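Local coordinates for ECXA (Escherichia coli, PDB 4L63), which binds a zinc ion and probably acts as a metallopeptidase of the metzincin kind, at residues R4-K10 against R190-P196; P31-V37 against R77-S82; I118-F123 against K153-I158; R137-P141 against R217-E221. All coordinates share one frame; numbering follows the deposited sequence. Where two conformers were deposited one is given.

Contact 1: R4-K10 against R190-P196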
loop_
_atom_site.group_PDB
_atom_site.type_symbol
_atom_site.label_atom_id
_atom_site.label_comp_id
_atom_site.label_asym_id
_atom_site.label_seq_id
_atom_site.Cartn_x
_atom_site.Cartn_y
_atom_site.Cartn_z
ATOM N N ARG A 4 -7.494 7.121 -13.440
ATOM C CA ARG A 4 -6.416 6.665 -12.582
ATOM C C ARG A 4 -5.057 7.165 -13.059
ATOM O O ARG A 4 -4.550 6.733 -14.093
ATOM C CB ARG A 4 -6.401 5.148 -12.491
ATOM C CG ARG A 4 -5.814 4.653 -11.186
ATOM C CD ARG A 4 -5.004 3.409 -11.403
ATOM N NE ARG A 4 -4.384 2.942 -10.169
ATOM C CZ ARG A 4 -4.709 1.807 -9.555
ATOM N NH1 ARG A 4 -5.657 1.020 -10.054
ATOM N NH2 ARG A 4 -4.079 1.459 -8.442
ATOM N N THR A 5 -4.474 8.071 -12.287
ATOM C CA THR A 5 -3.160 8.620 -12.593
ATOM C C THR A 5 -2.103 7.528 -12.524
ATOM O O THR A 5 -2.028 6.802 -11.538
ATOM C CB THR A 5 -2.807 9.750 -11.627
ATOM O OG1 THR A 5 -3.842 10.740 -11.678
ATOM C CG2 THR A 5 -1.474 10.396 -11.999
ATOM N N PRO A 6 -1.295 7.396 -13.587
ATOM C CA PRO A 6 -0.207 6.411 -13.619
ATOM C C PRO A 6 0.787 6.646 -12.479
ATOM O O PRO A 6 1.002 7.789 -12.091
ATOM C CB PRO A 6 0.456 6.652 -14.982
ATOM C CG PRO A 6 -0.588 7.316 -15.811
ATOM C CD PRO A 6 -1.429 8.127 -14.860
ATOM N N ASN A 7 1.374 5.579 -11.945
ATOM C CA ASN A 7 2.327 5.717 -10.837
ATOM C C ASN A 7 3.448 6.695 -11.149
ATOM O O ASN A 7 3.851 7.485 -10.295
ATOM C CB ASN A 7 2.913 4.348 -10.485
ATOM C CG ASN A 7 1.909 3.474 -9.762
ATOM O OD1 ASN A 7 0.903 3.973 -9.244
ATOM N ND2 ASN A 7 2.169 2.168 -9.725
ATOM N N GLU A 8 3.942 6.652 -12.381
ATOM C CA GLU A 8 5.071 7.502 -12.760
ATOM C C GLU A 8 4.747 8.992 -12.610
ATOM O O GLU A 8 5.636 9.802 -12.362
ATOM C CB GLU A 8 5.518 7.197 -14.191
ATOM C CG GLU A 8 6.791 7.953 -14.642
ATOM C CD GLU A 8 8.015 7.690 -13.766
ATOM O OE1 GLU A 8 8.067 6.645 -13.078
ATOM O OE2 GLU A 8 8.943 8.533 -13.778
ATOM N N GLU A 9 3.471 9.350 -12.728
ATOM C CA GLU A 9 3.064 10.756 -12.571
ATOM C C GLU A 9 2.746 11.144 -11.126
ATOM O O GLU A 9 2.497 12.316 -10.840
ATOM C CB GLU A 9 1.849 11.052 -13.454
ATOM C CG GLU A 9 2.133 10.921 -14.946
ATOM C CD GLU A 9 0.892 11.151 -15.799
ATOM O OE1 GLU A 9 -0.001 11.909 -15.366
ATOM O OE2 GLU A 9 0.802 10.549 -16.894
ATOM N N LYS A 10 2.752 10.162 -10.225
ATOM C CA LYS A 10 2.529 10.407 -8.798
ATOM C C LYS A 10 3.822 10.286 -8.005
ATOM O O LYS A 10 3.809 10.394 -6.778
ATOM C CB LYS A 10 1.513 9.418 -8.218
ATOM C CG LYS A 10 0.212 9.324 -8.952
ATOM C CD LYS A 10 -0.784 8.463 -8.183
ATOM C CE LYS A 10 -0.404 6.971 -8.136
ATOM N NZ LYS A 10 -1.532 6.195 -7.471
ATOM N N ARG A 190 1.376 4.658 -3.995
ATOM C CA ARG A 190 0.722 4.187 -5.209
ATOM C C ARG A 190 -0.709 3.747 -4.961
ATOM O O ARG A 190 -1.498 3.647 -5.901
ATOM C CB ARG A 190 1.504 3.029 -5.820
ATOM C CG ARG A 190 2.845 3.462 -6.399
ATOM C CD ARG A 190 3.694 2.243 -6.691
ATOM N NE ARG A 190 4.037 1.550 -5.454
ATOM C CZ ARG A 190 4.926 0.567 -5.379
ATOM N NH1 ARG A 190 5.561 0.169 -6.472
ATOM N NH2 ARG A 190 5.183 -0.009 -4.214
ATOM N N LEU A 191 -1.048 3.487 -3.702
ATOM C CA LEU A 191 -2.391 2.955 -3.386
ATOM C C LEU A 191 -3.517 3.985 -3.393
ATOM O O LEU A 191 -4.685 3.618 -3.506
ATOM C CB LEU A 191 -2.362 2.248 -2.028
ATOM C CG LEU A 191 -1.624 0.903 -2.023
ATOM C CD1 LEU A 191 -1.406 0.409 -0.589
ATOM C CD2 LEU A 191 -2.427 -0.130 -2.807
ATOM N N LEU A 192 -3.190 5.265 -3.276
ATOM C CA LEU A 192 -4.249 6.289 -3.224
ATOM C C LEU A 192 -4.307 7.072 -4.533
ATOM O O LEU A 192 -3.316 7.689 -4.934
ATOM C CB LEU A 192 -4.022 7.240 -2.039
ATOM C CG LEU A 192 -4.169 6.618 -0.644
ATOM C CD1 LEU A 192 -3.755 7.597 0.468
ATOM C CD2 LEU A 192 -5.578 6.129 -0.401
ATOM N N ASN A 193 -5.453 7.036 -5.216
ATOM C CA ASN A 193 -5.575 7.788 -6.461
ATOM C C ASN A 193 -5.552 9.288 -6.166
ATOM O O ASN A 193 -5.935 9.723 -5.076
ATOM C CB ASN A 193 -6.847 7.412 -7.234
ATOM C CG ASN A 193 -6.847 7.970 -8.662
ATOM O OD1 ASN A 193 -5.798 8.062 -9.314
ATOM N ND2 ASN A 193 -8.022 8.353 -9.146
ATOM N N GLN A 194 -5.073 10.063 -7.136
ATOM C CA GLN A 194 -4.804 11.484 -6.955
ATOM C C GLN A 194 -4.423 12.101 -8.304
ATOM O O GLN A 194 -4.170 11.386 -9.282
ATOM C CB GLN A 194 -3.675 11.707 -5.939
ATOM C CG GLN A 194 -2.430 10.864 -6.218
ATOM C CD GLN A 194 -1.362 11.004 -5.148
ATOM O OE1 GLN A 194 -0.628 12.000 -5.099
ATOM N NE2 GLN A 194 -1.292 10.021 -4.258
ATOM N N ALA A 195 -4.361 13.423 -8.349
ATOM C CA ALA A 195 -3.963 14.135 -9.563
ATOM C C ALA A 195 -2.480 13.926 -9.856
ATOM O O ALA A 195 -1.711 13.602 -8.952
ATOM C CB ALA A 195 -4.272 15.622 -9.423
ATOM N N PRO A 196 -2.068 14.108 -11.123
ATOM C CA PRO A 196 -0.623 14.106 -11.393
ATOM C C PRO A 196 0.126 15.166 -10.582
ATOM O O PRO A 196 -0.439 16.216 -10.240
ATOM C CB PRO A 196 -0.537 14.412 -12.899
ATOM C CG PRO A 196 -1.882 14.993 -13.264
ATOM C CD PRO A 196 -2.863 14.311 -12.346
HETATM O O HOH W 1 -1.879 3.212 -8.704
HETATM O O HOH W 2 -3.475 6.930 -9.120
#
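The loop before strand 12-16 packs on the loop that follows strand 181-186, and Thr5 bonds across with its hydroxyl: OG1 donates to Gln194 O over 2.5 Å, lying in the plane of that carbonyl. With chi1 at -56°, Thr5 points OG1 away from its own carbonyl carbon and leaves CG2 to rest against Pro196. Next to this bond, Thr5 N reaches Asn193 OD1 at 3.3 Å, tilted a little from the amide plane, while the other end of that amide is held by Glu3. Segment 190-196 runs directly into the Ser-Ile-Met sequence that probably forms the Met-turn of the metzincins, and Glu9 joins it by a backbone bond to Ser197. In the Glu9 carboxylate, OE1 lies 3.6 Å from Pro196 CB, while OE2 forms a salt bridge with Arg210. Lys10 sends its side chain from segment 4-10 along the other loop. Its CD leans on Gln194 CG at 3.5 Å, and the bend at chi3 (-69°) turns the ammonium toward several oxygens. NZ donates to Arg190 O at 3.0 Å, from above the carbonyl plane, and weakly to Leu192 O. It also gives a proton to a water, 2.7 Å from NZ, that in turn donates to Thr5 O and Asn193 OD1, so one solvent molecule ties both loops. In one of the two conformers of Arg190, the Asn7 amide lies across its aliphatic part, ND2 3.4 Å from CD; the polar ends of both residues bond to backbone atoms of other protein chains.

Contact 2: P31-V37 against R77-S82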
loop_
_atom_site.group_PDB
_atom_site.type_symbol
_atom_site.label_atom_id
_atom_site.label_comp_id
_atom_site.label_asym_id
_atom_site.label_seq_id
_atom_site.Cartn_x
_atom_site.Cartn_y
_atom_site.Cartn_z
ATOM N N PRO A 31 12.377 27.807 10.692
ATOM C CA PRO A 31 10.986 27.364 10.859
ATOM C C PRO A 31 10.015 28.117 9.947
ATOM O O PRO A 31 8.972 27.571 9.575
ATOM C CB PRO A 31 10.697 27.670 12.333
ATOM C CG PRO A 31 12.039 27.678 12.988
ATOM C CD PRO A 31 12.968 28.258 11.964
ATOM N N VAL A 32 10.368 29.351 9.592
ATOM C CA VAL A 32 9.556 30.190 8.711
ATOM C C VAL A 32 10.348 30.606 7.468
ATOM O O VAL A 32 11.500 31.032 7.570
ATOM C CB VAL A 32 9.053 31.451 9.448
ATOM C CG1 VAL A 32 10.217 32.196 10.086
ATOM C CG2 VAL A 32 8.283 32.355 8.494
ATOM N N ILE A 33 9.743 30.470 6.291
ATOM C CA ILE A 33 10.460 30.781 5.058
ATOM C C ILE A 33 10.325 32.255 4.673
ATOM O O ILE A 33 9.282 32.702 4.184
ATOM C CB ILE A 33 9.992 29.882 3.892
ATOM C CG1 ILE A 33 10.356 28.426 4.194
ATOM C CG2 ILE A 33 10.607 30.336 2.577
ATOM C CD1 ILE A 33 10.008 27.453 3.079
ATOM N N ASN A 34 11.401 32.998 4.908
ATOM C CA ASN A 34 11.449 34.417 4.611
ATOM C C ASN A 34 11.800 34.619 3.142
ATOM O O ASN A 34 12.760 34.033 2.657
ATOM C CB ASN A 34 12.486 35.081 5.515
ATOM C CG ASN A 34 11.930 35.453 6.872
ATOM O OD1 ASN A 34 10.716 35.476 7.082
ATOM N ND2 ASN A 34 12.825 35.648 7.830
ATOM N N TYR A 35 11.032 35.428 2.423
ATOM C CA TYR A 35 11.321 35.607 1.003
ATOM C C TYR A 35 11.094 37.029 0.498
ATOM O O TYR A 35 10.239 37.750 1.010
ATOM C CB TYR A 35 10.494 34.625 0.176
ATOM C CG TYR A 35 9.008 34.892 0.182
ATOM C CD1 TYR A 35 8.194 34.380 1.187
ATOM C CD2 TYR A 35 8.414 35.631 -0.831
ATOM C CE1 TYR A 35 6.834 34.612 1.191
ATOM C CE2 TYR A 35 7.056 35.870 -0.835
ATOM C CZ TYR A 35 6.270 35.357 0.175
ATOM O OH TYR A 35 4.915 35.590 0.174
ATOM N N THR A 36 11.871 37.421 -0.511
ATOM C CA THR A 36 11.761 38.756 -1.094
ATOM C C THR A 36 11.119 38.717 -2.480
ATOM O O THR A 36 11.378 37.806 -3.272
ATOM C CB THR A 36 13.140 39.448 -1.202
ATOM O OG1 THR A 36 13.895 38.869 -2.273
ATOM C CG2 THR A 36 13.917 39.322 0.103
ATOM N N VAL A 37 10.270 39.705 -2.760
ATOM C CA VAL A 37 9.617 39.831 -4.063
ATOM C C VAL A 37 9.594 41.292 -4.530
ATOM O O VAL A 37 8.892 42.122 -3.954
ATOM C CB VAL A 37 8.171 39.292 -4.038
ATOM C CG1 VAL A 37 7.500 39.515 -5.383
ATOM C CG2 VAL A 37 8.150 37.816 -3.680
ATOM N N ARG A 77 5.430 27.423 6.676
ATOM C CA ARG A 77 4.897 28.749 6.972
ATOM C C ARG A 77 5.836 29.818 6.454
ATOM O O ARG A 77 7.059 29.685 6.528
ATOM C CB ARG A 77 4.649 28.927 8.473
ATOM C CG ARG A 77 3.514 28.063 8.996
ATOM C CD ARG A 77 3.291 28.265 10.479
ATOM N NE ARG A 77 4.454 27.850 11.257
ATOM C CZ ARG A 77 5.333 28.692 11.791
ATOM N NH1 ARG A 77 5.180 30.002 11.638
ATOM N NH2 ARG A 77 6.365 28.226 12.480
ATOM N N VAL A 78 5.252 30.874 5.903
ATOM C CA VAL A 78 6.041 31.913 5.262
ATOM C C VAL A 78 5.706 33.323 5.631
ATOM O O VAL A 78 4.736 33.607 6.331
ATOM C CB VAL A 78 5.926 31.868 3.741
ATOM C CG1 VAL A 78 6.325 30.515 3.220
ATOM C CG2 VAL A 78 4.495 32.189 3.326
ATOM N N GLN A 79 6.500 34.204 5.046
ATOM C CA GLN A 79 6.440 35.605 5.356
ATOM C C GLN A 79 7.259 36.396 4.359
ATOM O O GLN A 79 8.468 36.188 4.213
ATOM C CB GLN A 79 6.941 35.820 6.767
ATOM C CG GLN A 79 6.868 37.233 7.250
ATOM C CD GLN A 79 7.355 37.310 8.660
ATOM O OE1 GLN A 79 8.489 36.931 8.946
ATOM N NE2 GLN A 79 6.497 37.768 9.564
ATOM N N GLN A 80 6.580 37.293 3.659
ATOM C CA GLN A 80 7.238 38.150 2.701
ATOM C C GLN A 80 8.077 39.180 3.440
ATOM O O GLN A 80 7.618 39.807 4.397
ATOM C CB GLN A 80 6.214 38.833 1.805
ATOM C CG GLN A 80 6.733 39.105 0.421
ATOM C CD GLN A 80 5.770 39.902 -0.416
ATOM O OE1 GLN A 80 5.014 40.728 0.094
ATOM N NE2 GLN A 80 5.747 39.611 -1.711
ATOM N N VAL A 81 9.317 39.334 2.996
ATOM C CA VAL A 81 10.237 40.281 3.595
ATOM C C VAL A 81 10.783 41.227 2.535
ATOM O O VAL A 81 11.374 40.793 1.543
ATOM C CB VAL A 81 11.398 39.564 4.299
ATOM C CG1 VAL A 81 12.425 40.574 4.763
ATOM C CG2 VAL A 81 10.875 38.769 5.477
ATOM N N SER A 82 10.559 42.519 2.758
ATOM C CA SER A 82 10.968 43.567 1.831
ATOM C C SER A 82 12.455 43.469 1.500
ATOM O O SER A 82 13.255 43.029 2.327
ATOM C CB SER A 82 10.641 44.945 2.418
ATOM O OG SER A 82 10.406 45.896 1.397
#
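Strands 33-36 and 78-80 run side by side in parallel at one margin of the mixed sheet, joined by a beta-alpha-beta connection whose link also contains strands 41-44 and 56-59 before helix 60-70. Four backbone hydrogen bonds pair them. Ile33 N donates to Arg77 O at 2.8 Å and Val81 N to Tyr35 O at 2.7 Å, while the two between, Gln79 N to Ile33 O and Tyr35 N to Gln79 O, are longer. N and O of Ile33 thus bond the residues flanking Val78, and those of Tyr35 the residues flanking Gln80, as parallel pairing requires. Apolar packing gathers on the face bearing Ile33, Tyr35, Val78 and Gln80, which helix 60-70 covers through Val64 and Phe68. There Ile33 CB meets Val78 CG1 at 3.8 Å, and Val78 CB approaches the edge of the Tyr35 ring near CE1. Gln80 CA stands over the face of this ring in a CH-pi contact, 4.0 Å from the centroid; chi1 of Tyr35, at 68°, swings the ring over the neighbouring strand. The Gln80 chain continues past it, CG 3.5 Å from Tyr35 CE2, to an amide that bonds Ser61 and sets NE2 3.4 Å from Val37 CB.

Contact 3: I118-F123 against K153-I158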
loop_
_atom_site.group_PDB
_atom_site.type_symbol
_atom_site.label_atom_id
_atom_site.label_comp_id
_atom_site.label_asym_id
_atom_site.label_seq_id
_atom_site.Cartn_x
_atom_site.Cartn_y
_atom_site.Cartn_z
ATOM N N ILE A 118 11.413 34.151 -12.917
ATOM C CA ILE A 118 10.380 34.013 -13.933
ATOM C C ILE A 118 10.774 34.838 -15.146
ATOM O O ILE A 118 10.711 36.069 -15.117
ATOM C CB ILE A 118 8.992 34.475 -13.430
ATOM C CG1 ILE A 118 8.488 33.560 -12.311
ATOM C CG2 ILE A 118 7.991 34.518 -14.583
ATOM C CD1 ILE A 118 8.227 32.140 -12.744
ATOM N N ASP A 119 11.205 34.164 -16.204
ATOM C CA ASP A 119 11.588 34.856 -17.425
ATOM C C ASP A 119 10.371 35.533 -18.031
ATOM O O ASP A 119 9.305 34.936 -18.120
ATOM C CB ASP A 119 12.215 33.887 -18.427
ATOM C CG ASP A 119 13.046 34.598 -19.472
ATOM O OD1 ASP A 119 12.492 34.963 -20.531
ATOM O OD2 ASP A 119 14.255 34.796 -19.232
ATOM N N ILE A 120 10.525 36.787 -18.433
ATOM C CA ILE A 120 9.418 37.514 -19.035
ATOM C C ILE A 120 9.489 37.404 -20.555
ATOM O O ILE A 120 8.463 37.310 -21.231
ATOM C CB ILE A 120 9.421 38.991 -18.609
ATOM C CG1 ILE A 120 9.465 39.102 -17.083
ATOM C CG2 ILE A 120 8.198 39.695 -19.147
ATOM C CD1 ILE A 120 8.276 38.478 -16.393
ATOM N N GLY A 121 10.710 37.401 -21.083
ATOM C CA GLY A 121 10.938 37.260 -22.512
ATOM C C GLY A 121 10.528 35.906 -23.065
ATOM O O GLY A 121 10.034 35.817 -24.189
ATOM N N SER A 122 10.737 34.848 -22.283
ATOM C CA SER A 122 10.325 33.507 -22.693
ATOM C C SER A 122 8.803 33.391 -22.754
ATOM O O SER A 122 8.262 32.792 -23.683
ATOM C CB SER A 122 10.894 32.443 -21.746
ATOM O OG SER A 122 12.246 32.148 -22.057
ATOM N N PHE A 123 8.118 33.965 -21.769
ATOM C CA PHE A 123 6.658 33.976 -21.765
ATOM C C PHE A 123 6.107 34.689 -22.998
ATOM O O PHE A 123 5.266 34.146 -23.709
ATOM C CB PHE A 123 6.123 34.631 -20.488
ATOM C CG PHE A 123 5.882 33.658 -19.366
ATOM C CD1 PHE A 123 6.883 33.365 -18.459
ATOM C CD2 PHE A 123 4.657 33.024 -19.230
ATOM C CE1 PHE A 123 6.670 32.467 -17.429
ATOM C CE2 PHE A 123 4.438 32.124 -18.204
ATOM C CZ PHE A 123 5.447 31.844 -17.303
ATOM N N LYS A 153 -0.805 29.507 -16.889
ATOM C CA LYS A 153 0.573 29.082 -17.099
ATOM C C LYS A 153 1.512 29.714 -16.073
ATOM O O LYS A 153 2.479 29.087 -15.638
ATOM C CB LYS A 153 1.023 29.435 -18.518
ATOM C CG LYS A 153 1.722 28.303 -19.257
ATOM C CD LYS A 153 0.723 27.264 -19.743
ATOM C CE LYS A 153 1.408 26.163 -20.540
ATOM N NZ LYS A 153 2.696 25.735 -19.929
ATOM N N LEU A 154 1.221 30.950 -15.681
ATOM C CA LEU A 154 2.069 31.649 -14.724
ATOM C C LEU A 154 1.958 31.055 -13.321
ATOM O O LEU A 154 2.974 30.840 -12.661
ATOM C CB LEU A 154 1.733 33.141 -14.685
ATOM C CG LEU A 154 2.915 34.002 -14.241
ATOM C CD1 LEU A 154 3.835 34.290 -15.417
ATOM C CD2 LEU A 154 2.446 35.300 -13.588
ATOM N N ARG A 155 0.736 30.792 -12.865
ATOM C CA ARG A 155 0.538 30.187 -11.549
ATOM C C ARG A 155 1.171 28.805 -11.482
ATOM O O ARG A 155 1.890 28.495 -10.536
ATOM C CB ARG A 155 -0.947 30.084 -11.201
ATOM C CG ARG A 155 -1.630 31.421 -11.019
ATOM C CD ARG A 155 -3.071 31.247 -10.581
ATOM N NE ARG A 155 -3.745 32.536 -10.451
ATOM C CZ ARG A 155 -3.674 33.319 -9.379
ATOM N NH1 ARG A 155 -4.320 34.477 -9.359
ATOM N NH2 ARG A 155 -2.955 32.944 -8.327
ATOM N N ILE A 156 0.879 27.980 -12.484
ATOM C CA ILE A 156 1.504 26.664 -12.619
ATOM C C ILE A 156 3.023 26.777 -12.543
ATOM O O ILE A 156 3.662 26.074 -11.764
ATOM C CB ILE A 156 1.125 25.987 -13.946
ATOM C CG1 ILE A 156 -0.376 25.698 -13.990
ATOM C CG2 ILE A 156 1.933 24.705 -14.140
ATOM C CD1 ILE A 156 -0.842 25.059 -15.281
ATOM N N THR A 157 3.588 27.680 -13.343
ATOM C CA THR A 157 5.031 27.894 -13.362
ATOM C C THR A 157 5.564 28.283 -11.988
ATOM O O THR A 157 6.568 27.737 -11.534
ATOM C CB THR A 157 5.434 28.984 -14.381
ATOM O OG1 THR A 157 5.017 28.590 -15.695
ATOM C CG2 THR A 157 6.936 29.196 -14.372
ATOM N N ILE A 158 4.885 29.218 -11.331
ATOM C CA ILE A 158 5.295 29.675 -10.007
ATOM C C ILE A 158 5.131 28.576 -8.951
ATOM O O ILE A 158 6.056 28.315 -8.192
ATOM C CB ILE A 158 4.510 30.937 -9.586
ATOM C CG1 ILE A 158 4.922 32.116 -10.470
ATOM C CG2 ILE A 158 4.762 31.261 -8.128
ATOM C CD1 ILE A 158 4.395 33.464 -10.015
#
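Three torsions bring Phe123 and Leu154 together: chi2 of Phe123, at 90°, stands its ring crosswise to its own CA-CB bond, and Leu154, with CG roughly opposite its backbone N (chi1 -154°) and chi2 at 83°, brings CD1 over the ring. That methyl lies 3.8 Å from the centroid, a CH-pi contact shifted toward the rim, and comes to 3.5 Å from CZ. The side chains cross at about a right angle, and CD1 is the branch that touches. At the ring edge, Thr157 OG1 approaches Phe123 CZ at 3.7 Å, the two side chains coming from opposite directions. Thr157 CG2, the other branch, meets Ile118 CD1 at 3.6 Å, and the same isoleucine methyl reaches Ile158 CG1 at 4.0 Å. Ile118 lies one residue before the end of strand 115-119, and Phe123 belongs to helix 120-126, which Asp119 opens as N-cap by accepting from Ser122 N. The partner is helix 146-165, which carries the zinc ligands His160 and His164 of its HExxH sequence; the Thr157 side chain is about 8 Å from the zinc. Ile44 of strand 41-44 also touches both Phe123 and Leu154. No hydrogen bond spans the two segments. The Thr157 hydroxyl instead donates to Lys153 O at 2.6 Å, on the face of that carbonyl opposite Thr157 N, which donates at 2.9 Å. With its proton spent inside the helix, OG1 offers the ring edge only oxygen, which probably suits the slightly positive hydrogen on CZ; otherwise the strand end and helix 120-126 meet the zinc helix mainly through apolar packing.

Contact 4: R137-P141 against R217-E221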
loop_
_atom_site.group_PDB
_atom_site.type_symbol
_atom_site.label_atom_id
_atom_site.label_comp_id
_atom_site.label_asym_id
_atom_site.label_seq_id
_atom_site.Cartn_x
_atom_site.Cartn_y
_atom_site.Cartn_z
ATOM N N ARG A 137 -7.874 19.373 -27.886
ATOM C CA ARG A 137 -7.888 18.126 -27.125
ATOM C C ARG A 137 -8.814 18.269 -25.919
ATOM O O ARG A 137 -9.154 17.287 -25.261
ATOM C CB ARG A 137 -6.480 17.728 -26.675
ATOM C CG ARG A 137 -5.913 16.527 -27.427
ATOM C CD ARG A 137 -6.860 15.328 -27.378
ATOM N NE ARG A 137 -7.092 14.844 -26.020
ATOM C CZ ARG A 137 -8.234 14.302 -25.601
ATOM N NH1 ARG A 137 -9.257 14.173 -26.435
ATOM N NH2 ARG A 137 -8.351 13.891 -24.346
ATOM N N GLY A 138 -9.224 19.504 -25.643
ATOM C CA GLY A 138 -10.161 19.777 -24.571
ATOM C C GLY A 138 -9.517 19.800 -23.199
ATOM O O GLY A 138 -10.196 19.620 -22.187
ATOM N N ALA A 139 -8.206 20.022 -23.165
ATOM C CA ALA A 139 -7.481 20.122 -21.902
ATOM C C ALA A 139 -7.795 21.443 -21.204
ATOM O O ALA A 139 -7.724 21.546 -19.978
ATOM C CB ALA A 139 -5.988 19.983 -22.134
ATOM N N ILE A 140 -8.138 22.453 -21.996
ATOM C CA ILE A 140 -8.560 23.742 -21.467
ATOM C C ILE A 140 -9.892 24.122 -22.107
ATOM O O ILE A 140 -10.135 23.792 -23.267
ATOM C CB ILE A 140 -7.518 24.852 -21.733
ATOM C CG1 ILE A 140 -7.101 24.864 -23.207
ATOM C CG2 ILE A 140 -6.300 24.673 -20.834
ATOM C CD1 ILE A 140 -6.125 25.969 -23.559
ATOM N N PRO A 141 -10.764 24.808 -21.352
ATOM C CA PRO A 141 -12.067 25.178 -21.914
ATOM C C PRO A 141 -11.926 26.154 -23.079
ATOM O O PRO A 141 -11.167 27.118 -22.975
ATOM C CB PRO A 141 -12.787 25.830 -20.729
ATOM C CG PRO A 141 -11.689 26.323 -19.845
ATOM C CD PRO A 141 -10.586 25.317 -19.981
ATOM N N ARG A 217 -12.104 16.187 -18.043
ATOM C CA ARG A 217 -12.798 17.406 -18.445
ATOM C C ARG A 217 -11.761 18.525 -18.580
ATOM O O ARG A 217 -10.610 18.345 -18.174
ATOM C CB ARG A 217 -13.881 17.778 -17.430
ATOM C CG ARG A 217 -13.387 17.856 -16.005
ATOM C CD ARG A 217 -14.460 18.402 -15.079
ATOM N NE ARG A 217 -13.925 18.702 -13.754
ATOM C CZ ARG A 217 -13.163 19.754 -13.473
ATOM N NH1 ARG A 217 -12.721 19.940 -12.238
ATOM N NH2 ARG A 217 -12.849 20.624 -14.423
ATOM N N PRO A 218 -12.148 19.672 -19.170
ATOM C CA PRO A 218 -11.206 20.797 -19.240
ATOM C C PRO A 218 -10.756 21.293 -17.863
ATOM O O PRO A 218 -11.479 21.133 -16.880
ATOM C CB PRO A 218 -12.003 21.883 -19.980
ATOM C CG PRO A 218 -13.435 21.438 -19.924
ATOM C CD PRO A 218 -13.379 19.949 -19.932
ATOM N N VAL A 219 -9.570 21.895 -17.810
ATOM C CA VAL A 219 -8.950 22.290 -16.549
ATOM C C VAL A 219 -8.913 23.802 -16.346
ATOM O O VAL A 219 -8.507 24.545 -17.237
ATOM C CB VAL A 219 -7.508 21.742 -16.456
ATOM C CG1 VAL A 219 -6.705 22.490 -15.410
ATOM C CG2 VAL A 219 -7.529 20.261 -16.147
ATOM N N THR A 220 -9.345 24.249 -15.169
ATOM C CA THR A 220 -9.205 25.648 -14.779
ATOM C C THR A 220 -8.186 25.781 -13.646
ATOM O O THR A 220 -7.462 24.831 -13.342
ATOM C CB THR A 220 -10.550 26.264 -14.348
ATOM O OG1 THR A 220 -11.075 25.539 -13.230
ATOM C CG2 THR A 220 -11.548 26.218 -15.497
ATOM N N GLU A 221 -8.138 26.952 -13.019
ATOM C CA GLU A 221 -7.080 27.259 -12.060
ATOM C C GLU A 221 -7.404 26.770 -10.647
ATOM O O GLU A 221 -6.508 26.628 -9.810
ATOM C CB GLU A 221 -6.809 28.762 -12.043
ATOM C CG GLU A 221 -6.591 29.356 -13.426
ATOM C CD GLU A 221 -5.968 30.740 -13.383
ATOM O OE1 GLU A 221 -6.079 31.409 -12.334
ATOM O OE2 GLU A 221 -5.395 31.174 -14.404
#
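Pro141 crosses Pro218 obliquely, and its ring can be followed atom by atom. CB lies 4.1 Å from Pro218 CB; CG, further round, comes only loosely near the methyl CG2 of Thr220; CD, at the end next to the backbone N, makes the closer contacts, 3.7 Å to Pro218 CB and 3.5 Å to Val219 O. Pro218 CB thus sits against the base of the Pro141 ring, also 3.5 Å from Pro141 N. Val219 O is buried by this packing and has no hydrogen-bond partner in the model; the atom facing it is Pro141 CD, a carbon. One backbone bond joins the segments: Val219 N donates to Ala139 O at 2.9 Å, from well above the carbonyl plane. Beside it, Pro218 CA makes a CA-H...O contact of 3.3 Å with Gly138 O. Val219 and Ile140 turn their side chains to helix 207-215, on Leu211 and Ile208 respectively, and Arg217 directs its guanidinium to a salt bridge with Asp223. Gly138, with phi at 80°, ends helix 131-137 in a Schellman motif, and the loop that leaves it packs on the loop after helix 207-215.

In the fold
Contacts 2 and 3 come in series along the chain and both reach the five-stranded sheet, contact 2 at its margin and contact 3 at the inner strand 115-119; their centres are 21 Å apart, and helix 60-70 packs against both. Contact 1, whose segments enclose contacts 2 and 3 in sequence, lies on the opposite side of the chain's centre from either. Contacts 3 and 4 alternate their segments and touch through a weak ion pair between Arg155 and Glu221, while side chains of helix 207-215 touch contacts 1, 3 and 4. Contact 3 involves zinc-bearing helix 146-165, which contact 4 touches through Ile140 and Glu221; a zinc helix beneath the sheet is consistent with a metzincin fold.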